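Local structure of lithostathine-1-alpha (Homo sapiens, 1QDD) at residues L40-M45 with F138-K143. The protein may inhibit spontaneous calcium carbonate precipitation and, as a secreted C-type lectin-like protein, may be associated with pancreas and brain regeneration. The protein carries 1 engineered substitution. Residues are numbered along the deposited sequence; the frame is centred on the assembly and turned at random. Where two conformers were deposited one is given.
Sequences LYCQNM and FVCKFK
Cys42 on helix 35-44 and Cys140 on strand 136-143 are joined by a disulfide, SG to SG 2.0 Å, the covalent centre of this contact. Both sulfurs lie anti to their carbonyl carbons and beside the backbone N, and the torsion about the S-S bond is -78°, left-handed. The bridge brings the CA atoms of Cys42 and Cys140 to 5.5 Å, the nearest backbone approach of 40-45 and 138-143, whose axes run roughly the same way at 31°.

The aromatic contact lies beside the bridge. Phe138 turns its ring edge toward the face of Tyr41 in an offset edge-to-face pair, centroids 5.7 Å apart and planes at 67°. CE1 and CZ of Phe138 make the touch, CE1 reaching CD2 of Tyr41 at 3.8 Å, while CB and CG of Tyr41 border CZ. CG of Phe138 lies between its backbone N and carbonyl carbon, a torsion that turns the CE1-CZ edge to Tyr41.

Sulfur meets ring as well: SG of Cys42 stands 4.0 Å from CD1 of Phe138, obliquely to the ring, and SG of Cys140 lies at the edge of Tyr41, 4.3 Å from CD2. Farther along, the carbonyl O of Met45, just past the helix, lies 4.3 Å from CD2 of Phe142.

Strand 24-33 borders the cluster through Tyr27 and Asn29, and Leu50 of strand 49-50 touches both Cys42 and Phe138.

Helix and strand, far apart in sequence, are thus tied within the C-type lectin domain by the long-range disulfide of this fold. A covalent bond, and not hydrogen bonding between 40-45 and 138-143, therefore sets their spacing in this largely buried contact, with the rings of Tyr41 and Phe138 packed against its sulfurs.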
loop_
_atom_site.group_PDB
_atom_site.type_symbol
_atom_site.label_atom_id
_atom_site.label_comp_id
_atom_site.label_asym_id
_atom_site.label_seq_id
_atom_site.Cartn_x
_atom_site.Cartn_y
_atom_site.Cartn_z
ATOM N N LEU A 40 0.284 11.232 -1.696
ATOM C CA LEU A 40 -0.562 12.429 -1.608
ATOM C C LEU A 40 -1.954 12.173 -2.138
ATOM O O LEU A 40 -2.943 12.628 -1.540
ATOM C CB LEU A 40 0.112 13.602 -2.330
ATOM C CG LEU A 40 1.325 14.217 -1.629
ATOM C CD1 LEU A 40 2.020 15.228 -2.534
ATOM C CD2 LEU A 40 0.952 14.867 -0.305
ATOM N N TYR A 41 -2.127 11.409 -3.223
ATOM C CA TYR A 41 -3.446 11.061 -3.726
ATOM C C TYR A 41 -4.210 10.315 -2.641
ATOM O O TYR A 41 -5.382 10.588 -2.330
ATOM C CB TYR A 41 -3.369 10.226 -5.022
ATOM C CG TYR A 41 -4.729 9.837 -5.563
ATOM C CD1 TYR A 41 -5.324 10.557 -6.603
ATOM C CD2 TYR A 41 -5.454 8.770 -5.059
ATOM C CE1 TYR A 41 -6.577 10.217 -7.091
ATOM C CE2 TYR A 41 -6.703 8.437 -5.524
ATOM C CZ TYR A 41 -7.263 9.159 -6.551
ATOM O OH TYR A 41 -8.521 8.812 -7.018
ATOM N N CYS A 42 -3.556 9.314 -2.022
ATOM C CA CYS A 42 -4.214 8.549 -0.974
ATOM C C CYS A 42 -4.634 9.412 0.211
ATOM O O CYS A 42 -5.695 9.168 0.807
ATOM C CB CYS A 42 -3.339 7.405 -0.486
ATOM S SG CYS A 42 -2.791 6.167 -1.667
ATOM N N GLN A 43 -3.828 10.403 0.577
ATOM C CA GLN A 43 -4.150 11.304 1.682
ATOM C C GLN A 43 -5.360 12.162 1.339
ATOM O O GLN A 43 -6.191 12.471 2.201
ATOM C CB GLN A 43 -2.946 12.202 1.990
ATOM C CG GLN A 43 -1.762 11.507 2.619
ATOM C CD GLN A 43 -0.586 12.383 2.982
ATOM O OE1 GLN A 43 0.565 12.050 2.680
ATOM N NE2 GLN A 43 -0.855 13.497 3.649
ATOM N N ASN A 44 -5.445 12.609 0.091
ATOM C CA ASN A 44 -6.524 13.497 -0.343
ATOM C C ASN A 44 -7.872 12.811 -0.372
ATOM O O ASN A 44 -8.902 13.499 -0.218
ATOM C CB ASN A 44 -6.182 14.110 -1.699
ATOM C CG ASN A 44 -5.078 15.140 -1.683
ATOM O OD1 ASN A 44 -4.762 15.734 -0.655
ATOM N ND2 ASN A 44 -4.459 15.356 -2.838
ATOM N N MET A 45 -7.969 11.496 -0.560
ATOM C CA MET A 45 -9.239 10.788 -0.580
ATOM C C MET A 45 -9.506 10.022 0.700
ATOM O O MET A 45 -9.083 8.887 0.945
ATOM C CB MET A 45 -9.295 9.839 -1.787
ATOM C CG MET A 45 -8.792 10.409 -3.096
ATOM S SD MET A 45 -9.468 12.015 -3.532
ATOM C CE MET A 45 -8.935 12.213 -5.223
ATOM N N PHE A 138 -0.658 2.070 -7.832
ATOM C CA PHE A 138 -0.552 2.047 -6.365
ATOM C C PHE A 138 -1.812 1.591 -5.673
ATOM O O PHE A 138 -2.914 1.585 -6.251
ATOM C CB PHE A 138 -0.166 3.463 -5.868
ATOM C CG PHE A 138 -1.037 4.606 -6.293
ATOM C CD1 PHE A 138 -2.037 5.098 -5.468
ATOM C CD2 PHE A 138 -0.819 5.251 -7.507
ATOM C CE1 PHE A 138 -2.787 6.197 -5.833
ATOM C CE2 PHE A 138 -1.572 6.346 -7.862
ATOM C CZ PHE A 138 -2.558 6.829 -7.038
ATOM N N VAL A 139 -1.693 1.183 -4.414
ATOM C CA VAL A 139 -2.816 0.781 -3.577
ATOM C C VAL A 139 -2.910 1.739 -2.378
ATOM O O VAL A 139 -1.908 1.984 -1.705
ATOM C CB VAL A 139 -2.702 -0.660 -3.049
ATOM C CG1 VAL A 139 -3.830 -1.037 -2.090
ATOM C CG2 VAL A 139 -2.663 -1.676 -4.188
ATOM N N CYS A 140 -4.105 2.245 -2.091
ATOM C CA CYS A 140 -4.397 3.077 -0.930
ATOM C C CYS A 140 -5.194 2.312 0.136
ATOM O O CYS A 140 -5.929 1.383 -0.164
ATOM C CB CYS A 140 -5.195 4.337 -1.296
ATOM S SG CYS A 140 -4.508 5.465 -2.523
ATOM N N LYS A 141 -5.035 2.732 1.387
ATOM C CA LYS A 141 -5.712 2.180 2.559
ATOM C C LYS A 141 -6.248 3.327 3.418
ATOM O O LYS A 141 -5.499 4.267 3.692
ATOM C CB LYS A 141 -4.728 1.312 3.362
ATOM C CG LYS A 141 -5.189 0.752 4.705
ATOM C CD LYS A 141 -4.081 -0.044 5.378
ATOM C CE LYS A 141 -4.425 -0.554 6.764
ATOM N NZ LYS A 141 -3.270 -1.341 7.320
ATOM N N PHE A 142 -7.511 3.271 3.832
ATOM C CA PHE A 142 -8.078 4.329 4.675
ATOM C C PHE A 142 -9.067 3.720 5.669
ATOM O O PHE A 142 -9.711 2.711 5.427
ATOM C CB PHE A 142 -8.712 5.443 3.861
ATOM C CG PHE A 142 -9.939 5.135 3.063
ATOM C CD1 PHE A 142 -11.212 5.283 3.603
ATOM C CD2 PHE A 142 -9.841 4.715 1.749
ATOM C CE1 PHE A 142 -12.338 5.009 2.854
ATOM C CE2 PHE A 142 -10.964 4.439 0.998
ATOM C CZ PHE A 142 -12.219 4.581 1.544
ATOM N N LYS A 143 -9.149 4.389 6.835
ATOM C CA LYS A 143 -10.003 3.889 7.905
ATOM C C LYS A 143 -11.460 4.226 7.588
ATOM O O LYS A 143 -11.847 5.336 7.273
ATOM C CB LYS A 143 -9.683 4.375 9.316
ATOM C CG LYS A 143 -10.533 3.799 10.438
ATOM C CD LYS A 143 -10.375 2.330 10.765
ATOM C CE LYS A 143 -11.545 1.825 11.612
ATOM N NZ LYS A 143 -12.804 1.770 10.825
#